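Local coordinates for ThiJ/PfpI family protein (PDB 4P5P) that is a virulence factor of the DJ-1/PfpI family with a flavodoxin-like fold, and may act as a glyoxalase III-like enzyme in the stress response, at residues Asn125-Ala130 against Lys202-Gln207; Lys153-Phe158 against Ala185-Ala190; Thr8-Val13 against Ile44-Gly49; Ile52-Asn57 against Asn77-Ser82. One frame throughout, in Å; residues are numbered along the deposited sequence. Where two conformers were deposited one is given.

Contact 1: Asn125-Ala130 against Lys202-Gln207; sequences NGVIGA and KIITAQ
Lys202 lays its methylene chain across the carboxamide of Asn125, with CD 3.5 Å from Asn125 OD1, and the two side chains meet at about a right angle. The overlap starts a parallel pairing in the central sheet of the flavodoxin-like fold, where strand 127-130 runs beside strand 203-206, their axes 4.6 Å apart and 14° from parallel. Stretched out beyond CG, the lysine carries its ammonium to the backbone of Asn125, and NZ gives a hydrogen bond of 2.8 Å to Asn125 O, almost in line with the C=O. Asn125 is itself the positive-phi residue of the Schellman motif that ends helix 112-123, so the lysine bonds to the turn that leads from that helix into the strand.

From here the backbones zip together. Ile128 binds through both its N and its O, which point to the same neighbour: N donates to Lys202 O, and O accepts from Ile204 N at 2.7 Å. Ala130 repeats the pattern with Ile204 O and Ala206 N, the last of these bonds bent to 136° at the hydrogen. On the face of Val127 and Ile204, near Ser222 of helix 212-222, Val127 CG1, set anti to the backbone nitrogen (chi1 175°), meets Ile204 CD1 at 3.8 Å. Ile128 and Ile203 occupy the other face, where both touch Tyr122 of helix 112-123. Gly129 has no side chain, and its alpha carbon comes within 3.1 Å of Ile204 O in a CA-H···O contact.

Contact 2: Lys153-Phe158 against Ala185-Ala190; sequences KEVTGF and AKYSSA
Lys153-Phe158 and Ala185-Ala190 run side by side in the same sense, forming a small two-stranded parallel sheet apart from the central one. Their end-to-end directions are 44° apart, and the strand pairing is limited to two bridges: Glu154 faces Lys186, and Val155 faces Tyr187. Lys186 N donates to Lys153 O, Val155 N to Lys186 O at 3.0 Å, and Ser188 N to Val155 O at 3.1 Å. The pairing then passes from backbone to side chains. Thr156 turns its hydroxyl anti to the backbone nitrogen (chi1 -171°), and OG1 donates to Ser188 O at 2.7 Å, in the carbonyl plane.

Tyr187, whose ring also packs on helix 176-182, reaches along the neighbouring segment. Its CE2 lies 3.6 Å from Gly157 N, and its OH donates to Gly157 O at 2.8 Å. That oxygen sits at the ring edge in the ring plane, whereas the hydroxyl stands 39° out of the plane of the Gly157 carbonyl. Nearer the start of the pair, Val155 CG2 touches Ala185 CB at 3.7 Å and, more loosely, Tyr187 CD2.

Glu154 and Lys186 project on one face with their charged ends apart; the carboxylate instead makes a salt bridge to Lys198. Two hydroxyl donors thus carry the hydrogen bonding on past the short strands, fixing the Thr156 and Tyr187 side chains while tying down the backbone that leads to Phe158.

Contact 3: Thr8-Val13 against Ile44-Gly49; sequences TTSHDV and IVSIMG
Ser10 reaches over the turn at Ile47-Met48. Its OG stands beside the backbone nitrogen and opposite the carbonyl carbon (chi1 -71°), which carries it to Met48 N, whose hydrogen it accepts at 2.8 Å. The same hydroxyl donates to a water at 2.7 Å, and that water donates to Gly49 O, so one serine holds two successive parts of the turn. The alkyl part of Met48 lies alongside, its CB 3.5 Å from Ser10 OG, before the chain bends at chi2 and chi3 and leads away.

Thr8 and Ser46 form the last parallel pair of their strands. Each hydroxyl lies between its own nitrogen and carbonyl carbon, at chi1 77° and 68°. This sets Thr8 OG1 against Ser46 CB at 3.3 Å while it donates to Thr9 O. Ser46 OG takes a weak bond from Gly49 N and is also bonded to Ser82. In the backbone, Thr8 N donates to Val45 O at 2.9 Å, and Ile47 N returns a weak bond to Thr8 O. Ile47 CG1 rests 3.6 Å from that carbonyl oxygen.

Thr9 OG1 accepts from His11 N in an ST turn and is also bonded to Asp107, which anchors the departing loop. Strand 2-8, helix 26-35 and strand 40-46 make a beta-alpha-beta crossover of the flavodoxin-like fold, and the contact joins the C-terminal ends of its two parallel strands.

Contact 4: Ile52-Asn57 against Asn77-Ser82; sequences IPIDPN and NIMKNS
Ile52 meets the end of helix 73-80 through both its backbone and its side chain. The polar part is a single bond across the contact: Ile52 N donates to Met79 O at 2.8 Å and 171°, with the donor tilted only 18° from the carbonyl plane. Met79 O lies in the last turn of the helix, and the loop thus binds a carbonyl there.

Apolar packing supplies the rest. Met79 bends at chi2 and chi3, folding its thioether back toward the loop, so that CE comes to rest 3.7 Å from Ile52 CG2. Its SD lies 3.9 Å from Ile52 CD1, and the two side chains cross at about a right angle. Ile54 approaches the same methyl, its CD1 3.9 Å from Met79 CE, so the methionine end is shared by two isoleucines. The same CG1-CD1 arm of Ile52 that meets SD also reaches Ser82, with CG1 3.7 Å from Ser82 OG and CD1 3.8 Å from Ser82 CB.

Ser82 OG is hydrogen-bonded to Gly50 O, in the loop just before Ile52, so the serine satisfies its polar end there while its carbon meets the isoleucine. The join is thus mainly hydrophobic: one nearly straight backbone bond sets the loop against the helix, and methyl groups and the thioether do most of the packing.

In the fold
From the N terminus, strand 2-8 runs into the loop of contact 3, which closes on the end of strand 40-46 after helix 26-35. The chain soon reaches 52-57, and contact 4 brings it against the end of helix 73-80; the two contacts lie in series, about 8 Å apart between centres, and touch through Ser46 and Ser82. Beyond them the chain crosses to the other side of its centre. Contact 1 joins strands 127-130 and 203-206 of the central sheet, and contact 2 falls wholly within the stretch between them. These two also meet, as Thr205 and Gln207 reach Thr156 and Ala190, linking the small two-stranded sheet to the large one.

Contact 1: Asn125-Ala130 against Lys202-Gln207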
loop_
_atom_site.group_PDB
_atom_site.type_symbol
_atom_site.label_atom_id
_atom_site.label_comp_id
_atom_site.label_asym_id
_atom_site.label_seq_id
_atom_site.Cartn_x
_atom_site.Cartn_y
_atom_site.Cartn_z
ATOM N N ASN A 125 18.037 -1.865 4.595
ATOM C CA ASN A 125 17.612 -3.055 3.864
ATOM C C ASN A 125 16.434 -3.755 4.545
ATOM O O ASN A 125 16.362 -4.988 4.608
ATOM C CB ASN A 125 18.786 -4.029 3.702
ATOM C CG ASN A 125 18.520 -5.104 2.657
ATOM O OD1 ASN A 125 17.914 -4.846 1.612
ATOM N ND2 ASN A 125 18.964 -6.325 2.939
ATOM N N GLY A 126 15.502 -2.949 5.050
ATOM C CA GLY A 126 14.264 -3.467 5.589
ATOM C C GLY A 126 13.312 -3.737 4.449
ATOM O O GLY A 126 13.640 -3.510 3.288
ATOM N N VAL A 127 12.119 -4.208 4.780
ATOM C CA VAL A 127 11.137 -4.564 3.767
ATOM C C VAL A 127 10.235 -3.392 3.447
ATOM O O VAL A 127 9.695 -2.760 4.340
ATOM C CB VAL A 127 10.289 -5.761 4.222
ATOM C CG1 VAL A 127 9.174 -6.065 3.230
ATOM C CG2 VAL A 127 11.188 -6.970 4.420
ATOM N N ILE A 128 10.080 -3.125 2.155
ATOM C CA ILE A 128 9.170 -2.123 1.626
ATOM C C ILE A 128 8.126 -2.835 0.789
ATOM O O ILE A 128 8.467 -3.454 -0.213
ATOM C CB ILE A 128 9.906 -1.085 0.767
ATOM C CG1 ILE A 128 10.869 -0.291 1.633
ATOM C CG2 ILE A 128 8.932 -0.122 0.107
ATOM C CD1 ILE A 128 12.037 0.216 0.877
ATOM N N GLY A 129 6.869 -2.771 1.207
ATOM C CA GLY A 129 5.792 -3.431 0.495
ATOM C C GLY A 129 4.729 -2.463 0.008
ATOM O O GLY A 129 4.434 -1.483 0.686
ATOM N N ALA A 130 4.158 -2.707 -1.169
ATOM C CA ALA A 130 3.030 -1.898 -1.639
ATOM C C ALA A 130 2.150 -2.722 -2.557
ATOM O O ALA A 130 2.661 -3.499 -3.354
ATOM C CB ALA A 130 3.511 -0.642 -2.346
ATOM N N LYS A 202 14.170 -6.418 -1.629
ATOM C CA LYS A 202 13.239 -6.296 -0.504
ATOM C C LYS A 202 12.194 -5.204 -0.725
ATOM O O LYS A 202 11.516 -4.788 0.211
ATOM C CB LYS A 202 13.994 -6.064 0.804
ATOM C CG LYS A 202 14.768 -7.288 1.293
ATOM C CD LYS A 202 15.308 -7.007 2.674
ATOM C CE LYS A 202 15.945 -8.198 3.318
ATOM N NZ LYS A 202 16.421 -7.826 4.684
ATOM N N ILE A 203 12.034 -4.782 -1.977
ATOM C CA ILE A 203 10.882 -4.001 -2.391
ATOM C C ILE A 203 9.885 -4.986 -2.986
ATOM O O ILE A 203 10.145 -5.583 -4.031
ATOM C CB ILE A 203 11.247 -2.920 -3.419
ATOM C CG1 ILE A 203 12.234 -1.929 -2.800
ATOM C CG2 ILE A 203 9.980 -2.207 -3.906
ATOM C CD1 ILE A 203 12.852 -0.956 -3.796
ATOM N N ILE A 204 8.756 -5.151 -2.313
ATOM C CA ILE A 204 7.769 -6.151 -2.658
ATOM C C ILE A 204 6.516 -5.442 -3.132
ATOM O O ILE A 204 5.922 -4.667 -2.387
ATOM C CB ILE A 204 7.453 -7.061 -1.458
ATOM C CG1 ILE A 204 8.738 -7.772 -1.015
ATOM C CG2 ILE A 204 6.373 -8.070 -1.829
ATOM C CD1 ILE A 204 8.622 -8.480 0.314
ATOM N N THR A 205 6.122 -5.690 -4.369
ATOM C CA THR A 205 4.927 -5.074 -4.917
ATOM C C THR A 205 3.939 -6.142 -5.389
ATOM O O THR A 205 4.317 -7.271 -5.709
ATOM C CB THR A 205 5.262 -4.101 -6.078
ATOM O OG1 THR A 205 6.065 -4.758 -7.064
ATOM C CG2 THR A 205 6.041 -2.880 -5.579
ATOM N N ALA A 206 2.666 -5.786 -5.383
ATOM C CA ALA A 206 1.591 -6.720 -5.697
ATOM C C ALA A 206 0.558 -5.993 -6.544
ATOM O O ALA A 206 0.379 -4.784 -6.430
ATOM C CB ALA A 206 0.970 -7.279 -4.427
ATOM N N GLN A 207 -0.114 -6.731 -7.416
ATOM C CA GLN A 207 -0.864 -6.111 -8.498
ATOM C C GLN A 207 -2.275 -5.632 -8.136
ATOM O O GLN A 207 -2.695 -4.580 -8.596
ATOM C CB GLN A 207 -0.947 -7.102 -9.656
ATOM C CG GLN A 207 -1.603 -6.558 -10.905
ATOM C CD GLN A 207 -1.509 -7.535 -12.052
ATOM O OE1 GLN A 207 -0.550 -8.300 -12.143
ATOM N NE2 GLN A 207 -2.506 -7.523 -12.929
#

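Contact 2: Lys153-Phe158 against Ala185-Ala190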
loop_
_atom_site.group_PDB
_atom_site.type_symbol
_atom_site.label_atom_id
_atom_site.label_comp_id
_atom_site.label_asym_id
_atom_site.label_seq_id
_atom_site.Cartn_x
_atom_site.Cartn_y
_atom_site.Cartn_z
ATOM N N LYS A 153 14.425 -1.719 -11.041
ATOM C CA LYS A 153 13.883 -2.785 -10.205
ATOM C C LYS A 153 12.591 -3.333 -10.792
ATOM O O LYS A 153 11.815 -2.605 -11.407
ATOM C CB LYS A 153 13.674 -2.284 -8.776
ATOM C CG LYS A 153 15.009 -1.990 -8.093
ATOM C CD LYS A 153 14.882 -1.744 -6.613
ATOM C CE LYS A 153 16.259 -1.583 -5.964
ATOM N NZ LYS A 153 17.054 -0.471 -6.566
ATOM N N GLU A 154 12.390 -4.636 -10.611
ATOM C CA GLU A 154 11.178 -5.296 -11.065
ATOM C C GLU A 154 10.040 -5.025 -10.095
ATOM O O GLU A 154 10.140 -5.333 -8.908
ATOM C CB GLU A 154 11.414 -6.796 -11.214
ATOM C CG GLU A 154 12.566 -7.079 -12.154
ATOM C CD GLU A 154 12.719 -8.535 -12.496
ATOM O OE1 GLU A 154 13.705 -8.876 -13.188
ATOM O OE2 GLU A 154 11.861 -9.340 -12.076
ATOM N N VAL A 155 8.986 -4.415 -10.616
ATOM C CA VAL A 155 7.806 -4.076 -9.837
ATOM C C VAL A 155 6.531 -4.434 -10.592
ATOM O O VAL A 155 6.539 -4.666 -11.813
ATOM C CB VAL A 155 7.751 -2.556 -9.480
ATOM C CG1 VAL A 155 9.018 -2.104 -8.782
ATOM C CG2 VAL A 155 7.487 -1.701 -10.729
ATOM N N THR A 156 5.434 -4.489 -9.848
ATOM C CA THR A 156 4.104 -4.494 -10.422
ATOM C C THR A 156 3.238 -3.512 -9.643
ATOM O O THR A 156 3.760 -2.717 -8.844
ATOM C CB THR A 156 3.487 -5.920 -10.418
ATOM O OG1 THR A 156 2.267 -5.926 -11.165
ATOM C CG2 THR A 156 3.228 -6.411 -8.998
ATOM N N GLY A 157 1.936 -3.563 -9.891
ATOM C CA GLY A 157 0.974 -2.630 -9.326
ATOM C C GLY A 157 -0.263 -2.675 -10.202
ATOM O O GLY A 157 -0.257 -3.356 -11.224
ATOM N N PHE A 158 -1.325 -1.977 -9.808
ATOM C CA PHE A 158 -2.597 -2.030 -10.529
ATOM C C PHE A 158 -2.388 -1.693 -12.011
ATOM O O PHE A 158 -1.856 -0.637 -12.351
ATOM C CB PHE A 158 -3.596 -1.072 -9.877
ATOM C CG PHE A 158 -5.042 -1.394 -10.143
ATOM C CD1 PHE A 158 -5.685 -2.417 -9.453
ATOM C CD2 PHE A 158 -5.771 -0.658 -11.053
ATOM C CE1 PHE A 158 -7.027 -2.694 -9.680
ATOM C CE2 PHE A 158 -7.101 -0.928 -11.277
ATOM C CZ PHE A 158 -7.730 -1.946 -10.589
ATOM N N ALA A 185 11.435 1.992 -13.419
ATOM C CA ALA A 185 11.203 0.623 -12.963
ATOM C C ALA A 185 10.888 -0.306 -14.134
ATOM O O ALA A 185 10.488 0.145 -15.217
ATOM C CB ALA A 185 10.070 0.577 -11.939
ATOM N N LYS A 186 11.099 -1.600 -13.902
ATOM C CA LYS A 186 10.735 -2.644 -14.855
ATOM C C LYS A 186 9.374 -3.162 -14.446
ATOM O O LYS A 186 9.276 -4.015 -13.560
ATOM C CB LYS A 186 11.781 -3.759 -14.855
ATOM C CG LYS A 186 13.164 -3.265 -15.267
ATOM C CD LYS A 186 14.246 -4.293 -15.029
ATOM C CE LYS A 186 15.617 -3.683 -15.276
ATOM N NZ LYS A 186 16.715 -4.655 -15.020
ATOM N N TYR A 187 8.330 -2.623 -15.075
ATOM C CA TYR A 187 6.956 -2.972 -14.760
ATOM C C TYR A 187 6.500 -4.212 -15.499
ATOM O O TYR A 187 6.747 -4.358 -16.691
ATOM C CB TYR A 187 5.996 -1.826 -15.097
ATOM C CG TYR A 187 4.558 -2.173 -14.743
ATOM C CD1 TYR A 187 3.743 -2.846 -15.641
ATOM C CD2 TYR A 187 4.036 -1.882 -13.485
ATOM C CE1 TYR A 187 2.456 -3.193 -15.321
ATOM C CE2 TYR A 187 2.731 -2.224 -13.155
ATOM C CZ TYR A 187 1.947 -2.894 -14.085
ATOM O OH TYR A 187 0.651 -3.270 -13.825
ATOM N N SER A 188 5.815 -5.087 -14.778
ATOM C CA SER A 188 5.129 -6.218 -15.402
ATOM C C SER A 188 3.829 -6.502 -14.674
ATOM O O SER A 188 3.616 -6.035 -13.553
ATOM C CB SER A 188 6.001 -7.474 -15.411
ATOM O OG SER A 188 6.198 -7.984 -14.109
ATOM N N SER A 189 2.947 -7.260 -15.321
ATOM C CA SER A 189 1.684 -7.655 -14.708
ATOM C C SER A 189 1.239 -9.013 -15.216
ATOM O O SER A 189 1.621 -9.451 -16.313
ATOM C CB SER A 189 0.581 -6.611 -14.980
ATOM O OG SER A 189 0.238 -6.544 -16.362
ATOM N N ALA A 190 0.434 -9.677 -14.403
ATOM C CA ALA A 190 -0.220 -10.894 -14.829
ATOM C C ALA A 190 -1.557 -10.543 -15.452
ATOM O O ALA A 190 -1.938 -9.385 -15.522
ATOM C CB ALA A 190 -0.401 -11.838 -13.654
#

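Contact 3: Thr8-Val13 against Ile44-Gly49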
loop_
_atom_site.group_PDB
_atom_site.type_symbol
_atom_site.label_atom_id
_atom_site.label_comp_id
_atom_site.label_asym_id
_atom_site.label_seq_id
_atom_site.Cartn_x
_atom_site.Cartn_y
_atom_site.Cartn_z
ATOM N N THR A 8 -2.173 3.610 5.213
ATOM C CA THR A 8 -3.340 3.774 4.359
ATOM C C THR A 8 -3.482 5.192 3.860
ATOM O O THR A 8 -2.952 6.138 4.459
ATOM C CB THR A 8 -4.660 3.450 5.067
ATOM O OG1 THR A 8 -5.021 4.549 5.916
ATOM C CG2 THR A 8 -4.562 2.167 5.877
ATOM N N THR A 9 -4.212 5.321 2.761
ATOM C CA THR A 9 -4.677 6.607 2.287
ATOM C C THR A 9 -5.617 7.284 3.291
ATOM O O THR A 9 -6.216 6.617 4.137
ATOM C CB THR A 9 -5.411 6.441 0.929
ATOM O OG1 THR A 9 -5.708 7.719 0.368
ATOM C CG2 THR A 9 -6.698 5.660 1.107
ATOM N N SER A 10 -5.733 8.613 3.155
ATOM C CA SER A 10 -6.725 9.426 3.865
ATOM C C SER A 10 -7.685 10.120 2.891
ATOM O O SER A 10 -8.579 10.873 3.305
ATOM C CB SER A 10 -6.020 10.473 4.738
ATOM O OG SER A 10 -5.379 9.852 5.841
ATOM N N HIS A 11 -7.477 9.883 1.595
ATOM C CA HIS A 11 -8.222 10.579 0.548
ATOM C C HIS A 11 -9.523 9.881 0.181
ATOM O O HIS A 11 -9.507 8.724 -0.235
ATOM C CB HIS A 11 -7.368 10.720 -0.698
ATOM C CG HIS A 11 -7.924 11.690 -1.689
ATOM N ND1 HIS A 11 -7.663 13.042 -1.636
ATOM C CD2 HIS A 11 -8.748 11.506 -2.747
ATOM C CE1 HIS A 11 -8.293 13.644 -2.627
ATOM N NE2 HIS A 11 -8.970 12.737 -3.309
ATOM N N ASP A 12 -10.648 10.583 0.318
ATOM C CA ASP A 12 -11.951 9.919 0.252
ATOM C C ASP A 12 -12.832 10.271 -0.940
ATOM O O ASP A 12 -13.959 9.799 -1.005
ATOM C CB ASP A 12 -12.755 10.187 1.541
ATOM C CG ASP A 12 -13.141 11.655 1.724
ATOM O OD1 ASP A 12 -12.576 12.533 1.061
ATOM O OD2 ASP A 12 -13.997 11.942 2.586
ATOM N N VAL A 13 -12.338 11.054 -1.896
ATOM C CA VAL A 13 -13.144 11.410 -3.066
ATOM C C VAL A 13 -12.416 11.066 -4.353
ATOM O O VAL A 13 -11.220 11.317 -4.501
ATOM C CB VAL A 13 -13.509 12.909 -3.091
ATOM C CG1 VAL A 13 -14.277 13.269 -4.369
ATOM C CG2 VAL A 13 -14.327 13.269 -1.872
ATOM N N ILE A 44 -0.730 0.508 12.549
ATOM C CA ILE A 44 -1.414 1.069 11.395
ATOM C C ILE A 44 -1.480 2.584 11.508
ATOM O O ILE A 44 -1.794 3.111 12.577
ATOM C CB ILE A 44 -2.842 0.497 11.286
ATOM C CG1 ILE A 44 -2.789 -1.022 11.089
ATOM C CG2 ILE A 44 -3.622 1.148 10.146
ATOM C CD1 ILE A 44 -4.119 -1.722 11.321
ATOM N N VAL A 45 -1.175 3.263 10.409
ATOM C CA VAL A 45 -1.333 4.710 10.308
ATOM C C VAL A 45 -1.972 5.085 8.986
ATOM O O VAL A 45 -1.984 4.293 8.038
ATOM C CB VAL A 45 0.007 5.461 10.426
ATOM C CG1 VAL A 45 0.624 5.216 11.791
ATOM C CG2 VAL A 45 0.962 5.067 9.308
ATOM N N SER A 46 -2.502 6.298 8.923
ATOM C CA SER A 46 -2.957 6.869 7.671
ATOM C C SER A 46 -2.160 8.121 7.373
ATOM O O SER A 46 -1.412 8.605 8.210
ATOM C CB SER A 46 -4.445 7.199 7.728
ATOM O OG SER A 46 -4.712 8.258 8.636
ATOM N N ILE A 47 -2.316 8.643 6.177
ATOM C CA ILE A 47 -1.602 9.855 5.804
ATOM C C ILE A 47 -1.942 11.013 6.739
ATOM O O ILE A 47 -1.045 11.681 7.253
ATOM C CB ILE A 47 -1.919 10.241 4.358
ATOM C CG1 ILE A 47 -1.363 9.191 3.390
ATOM C CG2 ILE A 47 -1.330 11.611 4.022
ATOM C CD1 ILE A 47 0.160 8.981 3.446
ATOM N N MET A 48 -3.223 11.254 6.976
ATOM C CA MET A 48 -3.634 12.466 7.686
ATOM C C MET A 48 -3.973 12.191 9.146
ATOM O O MET A 48 -4.082 13.114 9.948
ATOM C CB MET A 48 -4.839 13.110 6.998
ATOM C CG MET A 48 -4.536 13.758 5.649
ATOM S SD MET A 48 -3.388 15.150 5.706
ATOM C CE MET A 48 -4.119 16.162 6.985
ATOM N N GLY A 49 -4.125 10.925 9.499
ATOM C CA GLY A 49 -4.661 10.592 10.809
ATOM C C GLY A 49 -6.174 10.769 10.785
ATOM O O GLY A 49 -6.754 11.231 9.787
HETATM O O HOH W 1 -7.524 9.805 7.530
#

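Contact 4: Ile52-Asn57 against Asn77-Ser82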
loop_
_atom_site.group_PDB
_atom_site.type_symbol
_atom_site.label_atom_id
_atom_site.label_comp_id
_atom_site.label_asym_id
_atom_site.label_seq_id
_atom_site.Cartn_x
_atom_site.Cartn_y
_atom_site.Cartn_z
ATOM N N ILE A 52 -10.148 6.768 8.693
ATOM C CA ILE A 52 -9.610 6.158 7.489
ATOM C C ILE A 52 -10.777 5.873 6.544
ATOM O O ILE A 52 -11.650 5.073 6.865
ATOM C CB ILE A 52 -8.828 4.859 7.798
ATOM C CG1 ILE A 52 -7.610 5.176 8.676
ATOM C CG2 ILE A 52 -8.388 4.190 6.491
ATOM C CD1 ILE A 52 -6.768 3.974 9.085
ATOM N N PRO A 53 -10.793 6.524 5.368
ATOM C CA PRO A 53 -11.910 6.296 4.452
ATOM C C PRO A 53 -11.821 4.932 3.774
ATOM O O PRO A 53 -10.728 4.509 3.371
ATOM C CB PRO A 53 -11.763 7.429 3.435
ATOM C CG PRO A 53 -10.312 7.697 3.386
ATOM C CD PRO A 53 -9.801 7.453 4.797
ATOM N N ILE A 54 -12.962 4.253 3.666
ATOM C CA ILE A 54 -13.025 2.950 3.011
ATOM C C ILE A 54 -13.778 3.074 1.686
ATOM O O ILE A 54 -14.886 3.602 1.632
ATOM C CB ILE A 54 -13.702 1.912 3.917
ATOM C CG1 ILE A 54 -12.872 1.731 5.186
ATOM C CG2 ILE A 54 -13.878 0.568 3.180
ATOM C CD1 ILE A 54 -13.574 0.940 6.248
ATOM N N ASP A 55 -13.171 2.607 0.602
ATOM C CA ASP A 55 -13.878 2.634 -0.678
ATOM C C ASP A 55 -15.075 1.693 -0.576
ATOM O O ASP A 55 -14.903 0.530 -0.265
ATOM C CB ASP A 55 -12.960 2.233 -1.825
ATOM C CG ASP A 55 -13.607 2.456 -3.186
ATOM O OD1 ASP A 55 -14.785 2.078 -3.360
ATOM O OD2 ASP A 55 -12.938 3.020 -4.074
ATOM N N PRO A 56 -16.296 2.195 -0.808
ATOM C CA PRO A 56 -17.451 1.308 -0.597
ATOM C C PRO A 56 -17.431 0.060 -1.480
ATOM O O PRO A 56 -17.979 -0.977 -1.110
ATOM C CB PRO A 56 -18.654 2.201 -0.940
ATOM C CG PRO A 56 -18.098 3.330 -1.738
ATOM C CD PRO A 56 -16.714 3.552 -1.209
ATOM N N ASN A 57 -16.801 0.149 -2.639
ATOM C CA ASN A 57 -16.745 -1.010 -3.498
ATOM C C ASN A 57 -15.949 -2.147 -2.858
ATOM O O ASN A 57 -16.139 -3.304 -3.210
ATOM C CB ASN A 57 -16.165 -0.628 -4.864
ATOM C CG ASN A 57 -17.160 0.164 -5.726
ATOM O OD1 ASN A 57 -18.367 -0.094 -5.703
ATOM N ND2 ASN A 57 -16.650 1.121 -6.494
ATOM N N ASN A 77 -11.303 1.383 16.448
ATOM C CA ASN A 77 -10.925 2.723 16.867
ATOM C C ASN A 77 -9.724 3.256 16.075
ATOM O O ASN A 77 -9.609 4.458 15.876
ATOM C CB ASN A 77 -10.658 2.770 18.370
ATOM C CG ASN A 77 -10.443 4.181 18.870
ATOM O OD1 ASN A 77 -11.328 5.044 18.779
ATOM N ND2 ASN A 77 -9.259 4.432 19.383
ATOM N N ILE A 78 -8.848 2.377 15.594
ATOM C CA ILE A 78 -7.825 2.799 14.642
ATOM C C ILE A 78 -8.478 3.406 13.395
ATOM O O ILE A 78 -8.054 4.451 12.883
ATOM C CB ILE A 78 -6.922 1.636 14.229
ATOM C CG1 ILE A 78 -6.023 1.248 15.397
ATOM C CG2 ILE A 78 -6.073 2.007 12.994
ATOM C CD1 ILE A 78 -5.179 0.025 15.163
ATOM N N MET A 79 -9.516 2.751 12.892
ATOM C CA MET A 79 -10.151 3.225 11.664
ATOM C C MET A 79 -10.847 4.565 11.872
ATOM O O MET A 79 -10.990 5.341 10.936
ATOM C CB MET A 79 -11.147 2.190 11.133
ATOM C CG MET A 79 -10.494 0.871 10.769
ATOM S SD MET A 79 -9.212 0.998 9.505
ATOM C CE MET A 79 -10.184 1.363 8.057
ATOM N N LYS A 80 -11.276 4.847 13.098
ATOM C CA LYS A 80 -11.934 6.126 13.366
ATOM C C LYS A 80 -10.943 7.223 13.747
ATOM O O LYS A 80 -11.092 8.380 13.338
ATOM C CB LYS A 80 -12.964 5.962 14.479
ATOM C CG LYS A 80 -13.793 7.230 14.738
ATOM C CD LYS A 80 -14.468 7.731 13.433
ATOM C CE LYS A 80 -15.354 8.938 13.632
ATOM N N ASN A 81 -9.941 6.838 14.533
ATOM C CA ASN A 81 -9.000 7.761 15.171
ATOM C C ASN A 81 -7.571 7.314 14.907
ATOM O O ASN A 81 -6.803 7.067 15.831
ATOM C CB ASN A 81 -9.247 7.840 16.691
ATOM C CG ASN A 81 -10.505 8.606 17.041
ATOM O OD1 ASN A 81 -10.701 9.750 16.610
ATOM N ND2 ASN A 81 -11.369 7.977 17.828
ATOM N N SER A 82 -7.207 7.216 13.641
ATOM C CA SER A 82 -5.872 6.742 13.308
ATOM C C SER A 82 -4.794 7.773 13.615
ATOM O O SER A 82 -5.016 8.990 13.579
ATOM C CB SER A 82 -5.795 6.339 11.834
ATOM O OG SER A 82 -5.851 7.442 10.957
#